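Caspase-3 (Porites astreoides, PDB 6WI4) is probably a cysteine protease of the caspase family that cleaves protein substrates after aspartate during apoptosis in coral. Local coordinates at residues T2-N7 and M221-L226; G166-Q171 and S198-R203; I13-N18 and F83-L88; T75-Y80 and K113-L118. All blocks are in the same frame, centred on the assembly; numbering follows the deposited sequence.

Contact 1: residues T2-N7 and M221-L226; sequences TIYKMN and MLRKEL
Ile3 sits between two backbone bonds, both made to Glu225. Glu225 N donates to Thr2 O at 2.9 Å, and Tyr4 N donates to Glu225 O at 3.1 Å. Because one residue serves both neighbours of Ile3 and the chains run in the same direction, this is a single bridge of parallel type. It pins the N-terminal segment beside the loop that follows 217-220, the outermost strand on that side of the central caspase sheet within this chain. Side-chain hydrogen bonding centres on Tyr4 OH, which accepts from Arg223 N at 3.0 Å in a nearly straight bond (171°). The same hydroxyl is bonded to Asp146, which also forms a salt bridge with Arg223. Lys224 CB makes a CH-pi contact over the centre of one face of the Tyr4 ring, 3.8 Å from the centroid, while Leu226 CB adds apolar packing 4.0 Å from Tyr4 CD2. Two waters bridge the segments. The Lys224 chain is extended beyond CG (chi2 176°), which carries NZ to a water 3.0 Å away that also accepts from Lys5 N; a second water donates to Thr2 O and, weakly, to Glu225 OE2.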
loop_
_atom_site.group_PDB
_atom_site.type_symbol
_atom_site.label_atom_id
_atom_site.label_comp_id
_atom_site.label_asym_id
_atom_site.label_seq_id
_atom_site.Cartn_x
_atom_site.Cartn_y
_atom_site.Cartn_z
ATOM N N THR A 2 21.960 -2.454 -11.854
ATOM C CA THR A 2 20.813 -3.327 -11.668
ATOM C C THR A 2 20.171 -3.193 -10.293
ATOM O O THR A 2 19.228 -3.931 -10.000
ATOM C CB THR A 2 21.212 -4.788 -11.895
ATOM O OG1 THR A 2 22.253 -5.142 -10.976
ATOM C CG2 THR A 2 21.693 -4.999 -13.332
ATOM N N ILE A 3 20.650 -2.276 -9.450
ATOM C CA ILE A 3 20.095 -2.047 -8.117
ATOM C C ILE A 3 19.861 -0.553 -7.939
ATOM O O ILE A 3 20.745 0.255 -8.245
ATOM C CB ILE A 3 21.036 -2.578 -7.020
ATOM C CG1 ILE A 3 21.202 -4.093 -7.152
ATOM C CG2 ILE A 3 20.516 -2.202 -5.643
ATOM C CD1 ILE A 3 22.150 -4.705 -6.139
ATOM N N TYR A 4 18.687 -0.179 -7.421
ATOM C CA TYR A 4 18.412 1.232 -7.168
ATOM C C TYR A 4 19.333 1.785 -6.087
ATOM O O TYR A 4 19.639 1.106 -5.105
ATOM C CB TYR A 4 16.965 1.434 -6.721
ATOM C CG TYR A 4 15.940 1.285 -7.817
ATOM C CD1 TYR A 4 15.822 2.238 -8.818
ATOM C CD2 TYR A 4 15.075 0.191 -7.834
ATOM C CE1 TYR A 4 14.880 2.102 -9.827
ATOM C CE2 TYR A 4 14.119 0.058 -8.832
ATOM C CZ TYR A 4 14.035 0.998 -9.818
ATOM O OH TYR A 4 13.083 0.859 -10.813
ATOM N N LYS A 5 19.746 3.039 -6.258
ATOM C CA LYS A 5 20.471 3.734 -5.201
ATOM C C LYS A 5 19.575 3.917 -3.984
ATOM O O LYS A 5 18.461 4.430 -4.092
ATOM C CB LYS A 5 20.956 5.094 -5.704
ATOM N N MET A 6 20.065 3.490 -2.820
ATOM C CA MET A 6 19.337 3.627 -1.561
ATOM C C MET A 6 20.390 3.828 -0.470
ATOM O O MET A 6 20.792 2.891 0.222
ATOM C CB MET A 6 18.455 2.417 -1.259
ATOM C CG MET A 6 17.274 2.229 -2.203
ATOM S SD MET A 6 15.957 3.427 -1.934
ATOM C CE MET A 6 15.146 2.693 -0.527
ATOM N N ASN A 7 20.857 5.070 -0.332
ATOM C CA ASN A 7 21.894 5.348 0.654
ATOM C C ASN A 7 21.714 6.632 1.459
ATOM O O ASN A 7 22.556 6.904 2.321
ATOM C CB ASN A 7 23.282 5.368 -0.020
ATOM C CG ASN A 7 23.404 6.420 -1.109
ATOM O OD1 ASN A 7 22.753 7.456 -1.080
ATOM N ND2 ASN A 7 24.274 6.159 -2.073
ATOM N N MET A 221 6.529 -1.809 -12.457
ATOM C CA MET A 221 7.246 -1.134 -13.530
ATOM C C MET A 221 8.691 -0.854 -13.124
ATOM O O MET A 221 9.336 0.037 -13.688
ATOM C CB MET A 221 6.531 0.165 -13.920
ATOM C CG MET A 221 5.216 -0.058 -14.675
ATOM S SD MET A 221 3.913 -0.727 -13.609
ATOM C CE MET A 221 2.444 -0.151 -14.464
ATOM N N LEU A 222 9.221 -1.619 -12.172
ATOM C CA LEU A 222 10.610 -1.435 -11.761
ATOM C C LEU A 222 11.570 -1.882 -12.862
ATOM O O LEU A 222 11.287 -2.798 -13.639
ATOM C CB LEU A 222 10.887 -2.211 -10.477
ATOM C CG LEU A 222 10.029 -1.837 -9.262
ATOM C CD1 LEU A 222 10.436 -2.715 -8.089
ATOM C CD2 LEU A 222 10.172 -0.367 -8.912
ATOM N N ARG A 223 12.712 -1.195 -12.933
ATOM C CA ARG A 223 13.779 -1.496 -13.885
ATOM C C ARG A 223 15.026 -2.053 -13.220
ATOM O O ARG A 223 15.970 -2.445 -13.926
ATOM C CB ARG A 223 14.167 -0.228 -14.654
ATOM C CG ARG A 223 13.070 0.397 -15.469
ATOM C CD ARG A 223 13.577 1.722 -16.064
ATOM N NE ARG A 223 13.970 2.640 -15.004
ATOM C CZ ARG A 223 15.194 3.122 -14.803
ATOM N NH1 ARG A 223 15.405 3.935 -13.774
ATOM N NH2 ARG A 223 16.206 2.807 -15.604
ATOM N N LYS A 224 15.075 -2.049 -11.890
ATOM C CA LYS A 224 16.180 -2.566 -11.103
ATOM C C LYS A 224 15.601 -3.303 -9.907
ATOM O O LYS A 224 14.416 -3.168 -9.594
ATOM C CB LYS A 224 17.107 -1.433 -10.633
ATOM C CG LYS A 224 17.610 -0.523 -11.742
ATOM C CD LYS A 224 18.446 0.623 -11.180
ATOM C CE LYS A 224 18.862 1.577 -12.274
ATOM N NZ LYS A 224 19.565 2.772 -11.715
ATOM N N GLU A 225 16.450 -4.070 -9.221
ATOM C CA GLU A 225 16.070 -4.611 -7.921
ATOM C C GLU A 225 16.038 -3.489 -6.890
ATOM O O GLU A 225 16.883 -2.585 -6.900
ATOM C CB GLU A 225 17.041 -5.707 -7.481
ATOM C CG GLU A 225 16.671 -7.091 -7.985
ATOM C CD GLU A 225 17.085 -7.309 -9.419
ATOM O OE1 GLU A 225 18.304 -7.412 -9.669
ATOM O OE2 GLU A 225 16.193 -7.373 -10.294
ATOM N N LEU A 226 15.048 -3.536 -6.009
ATOM C CA LEU A 226 14.911 -2.561 -4.932
ATOM C C LEU A 226 15.308 -3.259 -3.637
ATOM O O LEU A 226 14.528 -4.019 -3.066
ATOM C CB LEU A 226 13.490 -2.009 -4.860
ATOM C CG LEU A 226 13.238 -0.692 -4.115
ATOM C CD1 LEU A 226 11.794 -0.256 -4.323
ATOM C CD2 LEU A 226 13.553 -0.790 -2.640
HETATM O O HOH W 1 17.817 -5.444 -12.090
HETATM O O HOH W 2 19.453 4.042 -9.031
#

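Contact 2: residues G166-Q171 and S198-R203; sequences GSWFIQ and STYKSR
Trp168 and Tyr200 face each other with their CA atoms 7.6 Å apart, a spacing that is bridged by side chains. Residues 166-171 pass from a short strand into the first turn of helix 168-180, where Ser167 is the N-cap and its OG accepts from Ile170 N. Residues 198-203 form an irregular loop after helix 186-197. The aromatic pair is a face-to-face stack: the five-membered ring of Trp168 and the Tyr200 ring have centroids 3.9 Å apart and planes inclined by 15°. The two side chains run antiparallel, so each CB ends over the other's ring in a CH-pi contact: Tyr200 CB is 3.4 Å from the centroid of the six-membered ring of Trp168, and Trp168 CB is 4.0 Å from the Tyr200 ring centroid. Ser202 N approaches Trp168 CH2 at the indole edge, at 3.5 Å. Beyond the stack, a water lies 2.9 Å from Tyr200 OH and donates to Gln171 OE1 at 3.0 Å, while Gln171 NE2 makes a weak bond to Gly166 O. Trp160 stacks with Trp168 as well. Trp168 and Ser202 each pack on an acidic side chain of the bound peptide, and Arg203 N is hydrogen-bonded to an acidic side chain of it. An aromatic wall beside a backbone N-H donor is consistent with the S4 subsite of executioner caspases, suited to an acidic residue of the substrate.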
loop_
_atom_site.group_PDB
_atom_site.type_symbol
_atom_site.label_atom_id
_atom_site.label_comp_id
_atom_site.label_asym_id
_atom_site.label_seq_id
_atom_site.Cartn_x
_atom_site.Cartn_y
_atom_site.Cartn_z
ATOM N N GLY A 166 -5.637 -6.622 12.533
ATOM C CA GLY A 166 -5.354 -5.901 11.302
ATOM C C GLY A 166 -5.544 -6.781 10.085
ATOM O O GLY A 166 -6.003 -7.922 10.166
ATOM N N SER A 167 -5.147 -6.251 8.933
ATOM C CA SER A 167 -5.432 -6.948 7.686
ATOM C C SER A 167 -4.417 -8.051 7.403
ATOM O O SER A 167 -3.252 -7.995 7.818
ATOM C CB SER A 167 -5.482 -5.974 6.506
ATOM O OG SER A 167 -4.199 -5.436 6.221
ATOM N N TRP A 168 -4.882 -9.063 6.671
ATOM C CA TRP A 168 -4.014 -10.161 6.275
ATOM C C TRP A 168 -2.796 -9.645 5.525
ATOM O O TRP A 168 -1.664 -10.047 5.798
ATOM C CB TRP A 168 -4.774 -11.131 5.379
ATOM C CG TRP A 168 -5.914 -11.820 6.031
ATOM C CD1 TRP A 168 -6.303 -11.727 7.339
ATOM C CD2 TRP A 168 -6.821 -12.726 5.401
ATOM N NE1 TRP A 168 -7.403 -12.530 7.557
ATOM C CE2 TRP A 168 -7.737 -13.150 6.379
ATOM C CE3 TRP A 168 -6.943 -13.222 4.099
ATOM C CZ2 TRP A 168 -8.763 -14.052 6.096
ATOM C CZ3 TRP A 168 -7.964 -14.102 3.816
ATOM C CH2 TRP A 168 -8.860 -14.513 4.809
ATOM N N PHE A 169 -3.016 -8.743 4.571
ATOM C CA PHE A 169 -1.916 -8.246 3.752
ATOM C C PHE A 169 -0.915 -7.445 4.577
ATOM O O PHE A 169 0.293 -7.690 4.497
ATOM C CB PHE A 169 -2.488 -7.409 2.614
ATOM C CG PHE A 169 -1.464 -6.763 1.728
ATOM C CD1 PHE A 169 -0.585 -7.527 0.979
ATOM C CD2 PHE A 169 -1.432 -5.384 1.604
ATOM C CE1 PHE A 169 0.333 -6.925 0.144
ATOM C CE2 PHE A 169 -0.516 -4.764 0.764
ATOM C CZ PHE A 169 0.365 -5.538 0.034
ATOM N N ILE A 170 -1.384 -6.468 5.361
ATOM C CA ILE A 170 -0.431 -5.621 6.075
ATOM C C ILE A 170 0.258 -6.404 7.192
ATOM O O ILE A 170 1.462 -6.224 7.423
ATOM C CB ILE A 170 -1.112 -4.339 6.594
ATOM C CG1 ILE A 170 -1.656 -3.504 5.431
ATOM C CG2 ILE A 170 -0.123 -3.512 7.425
ATOM C CD1 ILE A 170 -0.583 -3.012 4.444
ATOM N N GLN A 171 -0.478 -7.288 7.891
ATOM C CA GLN A 171 0.143 -8.197 8.861
ATOM C C GLN A 171 1.282 -8.976 8.214
ATOM O O GLN A 171 2.369 -9.126 8.789
ATOM C CB GLN A 171 -0.885 -9.203 9.413
ATOM C CG GLN A 171 -1.844 -8.746 10.508
ATOM C CD GLN A 171 -2.654 -9.917 11.093
ATOM O OE1 GLN A 171 -2.147 -10.677 11.930
ATOM N NE2 GLN A 171 -3.908 -10.071 10.646
ATOM N N SER A 198 -1.879 -16.236 0.901
ATOM C CA SER A 198 -2.531 -17.351 0.228
ATOM C C SER A 198 -2.786 -18.542 1.148
ATOM O O SER A 198 -3.344 -19.541 0.677
ATOM C CB SER A 198 -1.684 -17.781 -0.971
ATOM O OG SER A 198 -1.734 -16.796 -1.996
ATOM N N THR A 199 -2.397 -18.474 2.421
ATOM C CA THR A 199 -2.713 -19.547 3.361
ATOM C C THR A 199 -3.878 -19.213 4.289
ATOM O O THR A 199 -4.419 -20.127 4.925
ATOM C CB THR A 199 -1.481 -19.922 4.200
ATOM O OG1 THR A 199 -1.119 -18.843 5.068
ATOM C CG2 THR A 199 -0.298 -20.269 3.296
ATOM N N TYR A 200 -4.279 -17.943 4.373
ATOM C CA TYR A 200 -5.343 -17.534 5.282
ATOM C C TYR A 200 -6.696 -18.076 4.823
ATOM O O TYR A 200 -6.966 -18.203 3.625
ATOM C CB TYR A 200 -5.441 -16.005 5.349
ATOM C CG TYR A 200 -4.499 -15.260 6.270
ATOM C CD1 TYR A 200 -3.248 -14.847 5.833
ATOM C CD2 TYR A 200 -4.904 -14.890 7.548
ATOM C CE1 TYR A 200 -2.388 -14.143 6.667
ATOM C CE2 TYR A 200 -4.058 -14.185 8.391
ATOM C CZ TYR A 200 -2.804 -13.810 7.944
ATOM O OH TYR A 200 -1.971 -13.100 8.784
ATOM N N LYS A 201 -7.572 -18.353 5.792
ATOM C CA LYS A 201 -8.979 -18.649 5.530
ATOM C C LYS A 201 -9.820 -17.777 6.447
ATOM O O LYS A 201 -9.521 -17.677 7.638
ATOM C CB LYS A 201 -9.314 -20.126 5.787
ATOM C CG LYS A 201 -8.718 -21.097 4.802
ATOM C CD LYS A 201 -9.078 -22.539 5.164
ATOM C CE LYS A 201 -8.396 -23.526 4.219
ATOM N NZ LYS A 201 -8.652 -24.931 4.647
ATOM N N SER A 202 -10.861 -17.146 5.913
ATOM C CA SER A 202 -11.646 -16.259 6.764
ATOM C C SER A 202 -12.387 -17.064 7.821
ATOM O O SER A 202 -12.785 -18.212 7.594
ATOM C CB SER A 202 -12.650 -15.443 5.954
ATOM O OG SER A 202 -13.627 -16.304 5.387
ATOM N N ARG A 203 -12.560 -16.442 8.983
ATOM C CA ARG A 203 -13.284 -17.009 10.118
ATOM C C ARG A 203 -14.366 -16.002 10.486
ATOM O O ARG A 203 -14.095 -15.022 11.190
ATOM C CB ARG A 203 -12.343 -17.264 11.288
ATOM C CG ARG A 203 -11.462 -18.467 11.150
ATOM C CD ARG A 203 -10.584 -18.617 12.401
ATOM N NE ARG A 203 -11.312 -18.251 13.623
ATOM C CZ ARG A 203 -11.822 -19.122 14.493
ATOM N NH1 ARG A 203 -12.469 -18.685 15.565
ATOM N NH2 ARG A 203 -11.690 -20.429 14.298
HETATM O O HOH W 3 -2.780 -13.540 11.550
#

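Contact 3: residues I13-N18 and F83-L88; sequences IAVIIN and FIFSIL
Ser86 bonds to Val15 O with both its hydroxyl and its backbone N. With chi1 at 64°, Ser86 OG lies between its own backbone N and carbonyl carbon, and from there it donates to Val15 O at 2.8 Å, in the carbonyl plane and on a lone pair. Ser86 N reaches the same oxygen of Val15 at 2.8 Å but less straight, so two donors grip one buried carbonyl. The hydroxyl OG of Ser86 also lies 3.3 Å from Ile16 CG1. On the face carrying Val15, Ile17, Phe85 and Ile87, Ile17 CG1 is anti to the carbonyl carbon (chi1 -65°), which swings CD1 back along the strand to 3.7 Å from Phe85 CZ. Its other branch, CG2, meets Ile87 CD1 at 3.9 Å, while Val15 CG1 packs against Phe85 CD2 at 4.1 Å. At the C-terminal ends, Asn18 OD1 comes within 3.5 Å of Leu88 CD1, its polar partner being Thr36 OG1. The backbones are parallel, their axes inclined by 5°, with bridges from Ala14-Ile84 to Asn18-Leu88. These are inner strands of the central caspase sheet, flanked by strands 53-58 and 123-128. Helix 36-49 packs on the face bearing Ile16, Ile84 and Asn18, and helix 62-73 contributes Met72 and Thr69 against Val15 and Phe85 on the other.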
loop_
_atom_site.group_PDB
_atom_site.type_symbol
_atom_site.label_atom_id
_atom_site.label_comp_id
_atom_site.label_asym_id
_atom_site.label_seq_id
_atom_site.Cartn_x
_atom_site.Cartn_y
_atom_site.Cartn_z
ATOM N N ILE A 13 10.127 10.276 1.771
ATOM C CA ILE A 13 8.892 10.434 2.529
ATOM C C ILE A 13 8.048 9.187 2.337
ATOM O O ILE A 13 7.997 8.617 1.236
ATOM C CB ILE A 13 8.134 11.694 2.084
ATOM C CG1 ILE A 13 8.999 12.939 2.320
ATOM C CG2 ILE A 13 6.794 11.824 2.817
ATOM C CD1 ILE A 13 8.512 14.150 1.572
ATOM N N ALA A 14 7.381 8.759 3.409
ATOM C CA ALA A 14 6.429 7.653 3.353
ATOM C C ALA A 14 5.105 8.142 3.915
ATOM O O ALA A 14 5.019 8.470 5.101
ATOM C CB ALA A 14 6.931 6.439 4.139
ATOM N N VAL A 15 4.094 8.195 3.077
ATOM C CA VAL A 15 2.756 8.630 3.468
ATOM C C VAL A 15 1.912 7.422 3.861
ATOM O O VAL A 15 1.905 6.402 3.163
ATOM C CB VAL A 15 2.080 9.398 2.318
ATOM C CG1 VAL A 15 0.627 9.709 2.673
ATOM C CG2 VAL A 15 2.864 10.657 1.982
ATOM N N ILE A 16 1.176 7.542 4.967
ATOM C CA ILE A 16 0.147 6.576 5.358
ATOM C C ILE A 16 -1.162 7.322 5.516
ATOM O O ILE A 16 -1.264 8.219 6.363
ATOM C CB ILE A 16 0.491 5.855 6.669
ATOM C CG1 ILE A 16 1.823 5.125 6.548
ATOM C CG2 ILE A 16 -0.636 4.896 7.060
ATOM C CD1 ILE A 16 2.332 4.644 7.906
ATOM N N ILE A 17 -2.167 6.935 4.740
ATOM C CA ILE A 17 -3.521 7.451 4.885
ATOM C C ILE A 17 -4.377 6.322 5.436
ATOM O O ILE A 17 -4.496 5.261 4.819
ATOM C CB ILE A 17 -4.062 7.998 3.559
ATOM C CG1 ILE A 17 -3.230 9.222 3.141
ATOM C CG2 ILE A 17 -5.531 8.376 3.716
ATOM C CD1 ILE A 17 -3.475 9.685 1.717
ATOM N N ASN A 18 -4.951 6.543 6.614
ATOM C CA ASN A 18 -5.644 5.515 7.381
ATOM C C ASN A 18 -7.110 5.918 7.513
ATOM O O ASN A 18 -7.445 6.765 8.349
ATOM C CB ASN A 18 -4.984 5.374 8.747
ATOM C CG ASN A 18 -5.672 4.366 9.624
ATOM O OD1 ASN A 18 -5.806 3.202 9.254
ATOM N ND2 ASN A 18 -6.122 4.807 10.803
ATOM N N PHE A 83 10.258 7.096 -2.753
ATOM C CA PHE A 83 9.009 7.642 -2.222
ATOM C C PHE A 83 8.051 6.498 -1.947
ATOM O O PHE A 83 7.964 5.564 -2.747
ATOM C CB PHE A 83 8.363 8.637 -3.198
ATOM C CG PHE A 83 7.002 9.126 -2.767
ATOM C CD1 PHE A 83 6.875 9.988 -1.688
ATOM C CD2 PHE A 83 5.859 8.738 -3.450
ATOM C CE1 PHE A 83 5.620 10.438 -1.287
ATOM C CE2 PHE A 83 4.605 9.182 -3.055
ATOM C CZ PHE A 83 4.489 10.038 -1.968
ATOM N N ILE A 84 7.322 6.579 -0.831
ATOM C CA ILE A 84 6.327 5.576 -0.455
ATOM C C ILE A 84 4.988 6.261 -0.238
ATOM O O ILE A 84 4.919 7.280 0.458
ATOM C CB ILE A 84 6.743 4.818 0.817
ATOM C CG1 ILE A 84 7.916 3.891 0.512
ATOM C CG2 ILE A 84 5.546 4.059 1.424
ATOM C CD1 ILE A 84 8.462 3.180 1.747
ATOM N N PHE A 85 3.926 5.681 -0.802
ATOM C CA PHE A 85 2.552 6.093 -0.538
ATOM C C PHE A 85 1.743 4.860 -0.162
ATOM O O PHE A 85 1.781 3.857 -0.875
ATOM C CB PHE A 85 1.933 6.776 -1.764
ATOM C CG PHE A 85 0.502 7.178 -1.579
ATOM C CD1 PHE A 85 -0.529 6.272 -1.807
ATOM C CD2 PHE A 85 0.183 8.471 -1.215
ATOM C CE1 PHE A 85 -1.844 6.640 -1.641
ATOM C CE2 PHE A 85 -1.145 8.847 -1.050
ATOM C CZ PHE A 85 -2.151 7.933 -1.273
ATOM N N SER A 86 0.996 4.931 0.937
ATOM C CA SER A 86 0.186 3.788 1.340
ATOM C C SER A 86 -1.178 4.279 1.793
ATOM O O SER A 86 -1.307 5.360 2.366
ATOM C CB SER A 86 0.870 2.972 2.454
ATOM O OG SER A 86 1.015 3.741 3.649
ATOM N N ILE A 87 -2.205 3.484 1.518
ATOM C CA ILE A 87 -3.547 3.862 1.932
ATOM C C ILE A 87 -4.298 2.624 2.391
ATOM O O ILE A 87 -4.191 1.549 1.794
ATOM C CB ILE A 87 -4.303 4.620 0.819
ATOM C CG1 ILE A 87 -5.638 5.148 1.358
ATOM C CG2 ILE A 87 -4.463 3.757 -0.422
ATOM C CD1 ILE A 87 -6.237 6.278 0.505
ATOM N N LEU A 88 -5.036 2.787 3.484
ATOM C CA LEU A 88 -5.816 1.743 4.132
ATOM C C LEU A 88 -7.256 2.234 4.141
ATOM O O LEU A 88 -7.574 3.193 4.851
ATOM C CB LEU A 88 -5.300 1.499 5.555
ATOM C CG LEU A 88 -3.783 1.539 5.760
ATOM C CD1 LEU A 88 -3.479 1.563 7.261
ATOM C CD2 LEU A 88 -3.127 0.329 5.101
#

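Contact 4: residues T75-Y80 and K113-L118; sequences TNHTPY and KDCTTL
His77 makes most of the contact between the two loops, and its backbone N donates to Thr117 OG1 at 2.9 Å (159°). Along its side chain, CB lies 3.4 Å from that same OG1 and 3.6 Å from Leu118 CD2. With chi1 at -66°, CG turns to the side of the backbone N, laying the imidazole against Leu118: CG is 3.6 Å from Leu118 CG, and Leu118 CD1 stands over the ring centre, 3.9 Å from the centroid. Thr75 CG2 lies over the opposite face. Cys115 SG lies 3.6 Å from His77 CD2, oblique to the ring. Thr117 OG1 is at the ring edge. At the tip, NE2 is hydrogen-bonded to Met72 O, at the end of helix 62-73. The turn is shaped by its own bonds: Asn76 OD1 accepts from Thr78 N in an Asx turn, and His77 to Tyr80 form a type I beta turn. Thr117 CG2 packs against Thr78 OG1 at 3.3 Å. Lys121 NZ, hydrogen-bonded to the carbonyls of His77, Tyr80 and Thr117, also ties the loops together. The NE2 bond to a carbonyl implies a hydrogen on that nitrogen, and with aliphatic groups on both faces it holds the ring's orientation.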
loop_
_atom_site.group_PDB
_atom_site.type_symbol
_atom_site.label_atom_id
_atom_site.label_comp_id
_atom_site.label_asym_id
_atom_site.label_seq_id
_atom_site.Cartn_x
_atom_site.Cartn_y
_atom_site.Cartn_z
ATOM N N THR A 75 6.877 18.531 -3.726
ATOM C CA THR A 75 8.037 18.419 -2.858
ATOM C C THR A 75 9.304 18.266 -3.692
ATOM O O THR A 75 9.292 17.645 -4.759
ATOM C CB THR A 75 7.860 17.217 -1.920
ATOM O OG1 THR A 75 6.871 17.518 -0.926
ATOM C CG2 THR A 75 9.160 16.847 -1.224
ATOM N N ASN A 76 10.391 18.877 -3.217
ATOM C CA ASN A 76 11.717 18.668 -3.794
ATOM C C ASN A 76 12.268 17.342 -3.288
ATOM O O ASN A 76 12.658 17.227 -2.121
ATOM C CB ASN A 76 12.653 19.818 -3.427
ATOM C CG ASN A 76 14.098 19.521 -3.787
ATOM O OD1 ASN A 76 14.362 18.809 -4.751
ATOM N ND2 ASN A 76 15.040 20.064 -3.013
ATOM N N HIS A 77 12.293 16.335 -4.161
ATOM C CA HIS A 77 12.767 15.014 -3.783
ATOM C C HIS A 77 14.240 14.799 -4.119
ATOM O O HIS A 77 14.740 13.684 -3.959
ATOM C CB HIS A 77 11.905 13.930 -4.447
ATOM C CG HIS A 77 10.483 13.908 -3.972
ATOM N ND1 HIS A 77 10.068 13.182 -2.875
ATOM C CD2 HIS A 77 9.377 14.519 -4.458
ATOM C CE1 HIS A 77 8.767 13.346 -2.710
ATOM N NE2 HIS A 77 8.323 14.148 -3.660
ATOM N N THR A 78 14.950 15.840 -4.561
ATOM C CA THR A 78 16.388 15.711 -4.789
ATOM C C THR A 78 17.161 15.143 -3.596
ATOM O O THR A 78 18.071 14.328 -3.825
ATOM C CB THR A 78 16.955 17.075 -5.218
ATOM O OG1 THR A 78 16.265 17.526 -6.391
ATOM C CG2 THR A 78 18.456 16.986 -5.505
ATOM N N PRO A 79 16.870 15.490 -2.335
ATOM C CA PRO A 79 17.630 14.877 -1.232
ATOM C C PRO A 79 17.253 13.433 -0.941
ATOM O O PRO A 79 17.867 12.822 -0.062
ATOM C CB PRO A 79 17.310 15.781 -0.031
ATOM C CG PRO A 79 16.051 16.445 -0.376
ATOM C CD PRO A 79 16.028 16.602 -1.857
ATOM N N TYR A 80 16.299 12.859 -1.669
ATOM C CA TYR A 80 15.767 11.542 -1.362
ATOM C C TYR A 80 16.101 10.549 -2.466
ATOM O O TYR A 80 16.378 10.923 -3.607
ATOM C CB TYR A 80 14.247 11.591 -1.185
ATOM C CG TYR A 80 13.786 12.521 -0.088
ATOM C CD1 TYR A 80 14.365 12.482 1.168
ATOM C CD2 TYR A 80 12.770 13.434 -0.320
ATOM C CE1 TYR A 80 13.933 13.341 2.181
ATOM C CE2 TYR A 80 12.338 14.298 0.680
ATOM C CZ TYR A 80 12.922 14.241 1.915
ATOM O OH TYR A 80 12.476 15.102 2.903
ATOM N N LYS A 113 3.982 10.797 -12.123
ATOM C CA LYS A 113 4.739 10.440 -13.317
ATOM C C LYS A 113 5.521 11.623 -13.873
ATOM O O LYS A 113 6.479 11.420 -14.627
ATOM C CB LYS A 113 3.799 9.883 -14.390
ATOM N N ASP A 114 5.133 12.849 -13.515
ATOM C CA ASP A 114 5.779 14.065 -13.993
ATOM C C ASP A 114 6.410 14.853 -12.853
ATOM O O ASP A 114 6.562 16.076 -12.956
ATOM C CB ASP A 114 4.774 14.937 -14.746
ATOM C CG ASP A 114 4.070 14.184 -15.858
ATOM O OD1 ASP A 114 4.767 13.672 -16.762
ATOM O OD2 ASP A 114 2.823 14.095 -15.822
ATOM N N CYS A 115 6.763 14.187 -11.757
ATOM C CA CYS A 115 7.443 14.841 -10.643
ATOM C C CYS A 115 8.935 14.676 -10.914
ATOM O O CYS A 115 9.498 13.590 -10.750
ATOM C CB CYS A 115 6.991 14.246 -9.310
ATOM S SG CYS A 115 8.033 14.538 -7.844
ATOM N N THR A 116 9.578 15.762 -11.354
ATOM C CA THR A 116 10.892 15.648 -11.982
ATOM C C THR A 116 11.940 15.104 -11.021
ATOM O O THR A 116 12.839 14.357 -11.434
ATOM C CB THR A 116 11.322 17.010 -12.534
ATOM O OG1 THR A 116 11.427 17.946 -11.457
ATOM C CG2 THR A 116 10.304 17.516 -13.531
ATOM N N THR A 117 11.840 15.451 -9.735
ATOM C CA THR A 117 12.857 15.039 -8.779
ATOM C C THR A 117 12.678 13.603 -8.297
ATOM O O THR A 117 13.486 13.138 -7.490
ATOM C CB THR A 117 12.896 15.996 -7.581
ATOM O OG1 THR A 117 11.588 16.138 -7.012
ATOM C CG2 THR A 117 13.403 17.367 -8.024
ATOM N N LEU A 118 11.669 12.884 -8.790
ATOM C CA LEU A 118 11.566 11.449 -8.555
ATOM C C LEU A 118 11.868 10.619 -9.795
ATOM O O LEU A 118 11.761 9.391 -9.739
ATOM C CB LEU A 118 10.171 11.082 -8.031
ATOM C CG LEU A 118 9.928 11.446 -6.563
ATOM C CD1 LEU A 118 8.485 11.161 -6.177
ATOM C CD2 LEU A 118 10.891 10.722 -5.651
#

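Overall arrangement
Contact 3 lies in the central sheet, its centre about 7 Å from that of the chain, with the others set around it. Contacts 3 and 4 alternate along the chain (13-18, 75-80, 83-88, 113-118) and touch, Phe83 packing on Leu118 and His77, so contact 4 covers the N-terminal end of the strand pair. Contact 2 comes later in sequence and touches contact 3 through Ile170 and Leu88; its centre is about 35 Å from that of contact 4, across the chain centre. Contact 1 joins segments close to the two chain ends and encloses the rest in sequence. The peptide-binding region of contact 2 is thus remote from contact 4 and from contact 1, whose centre is about 29 Å from its own.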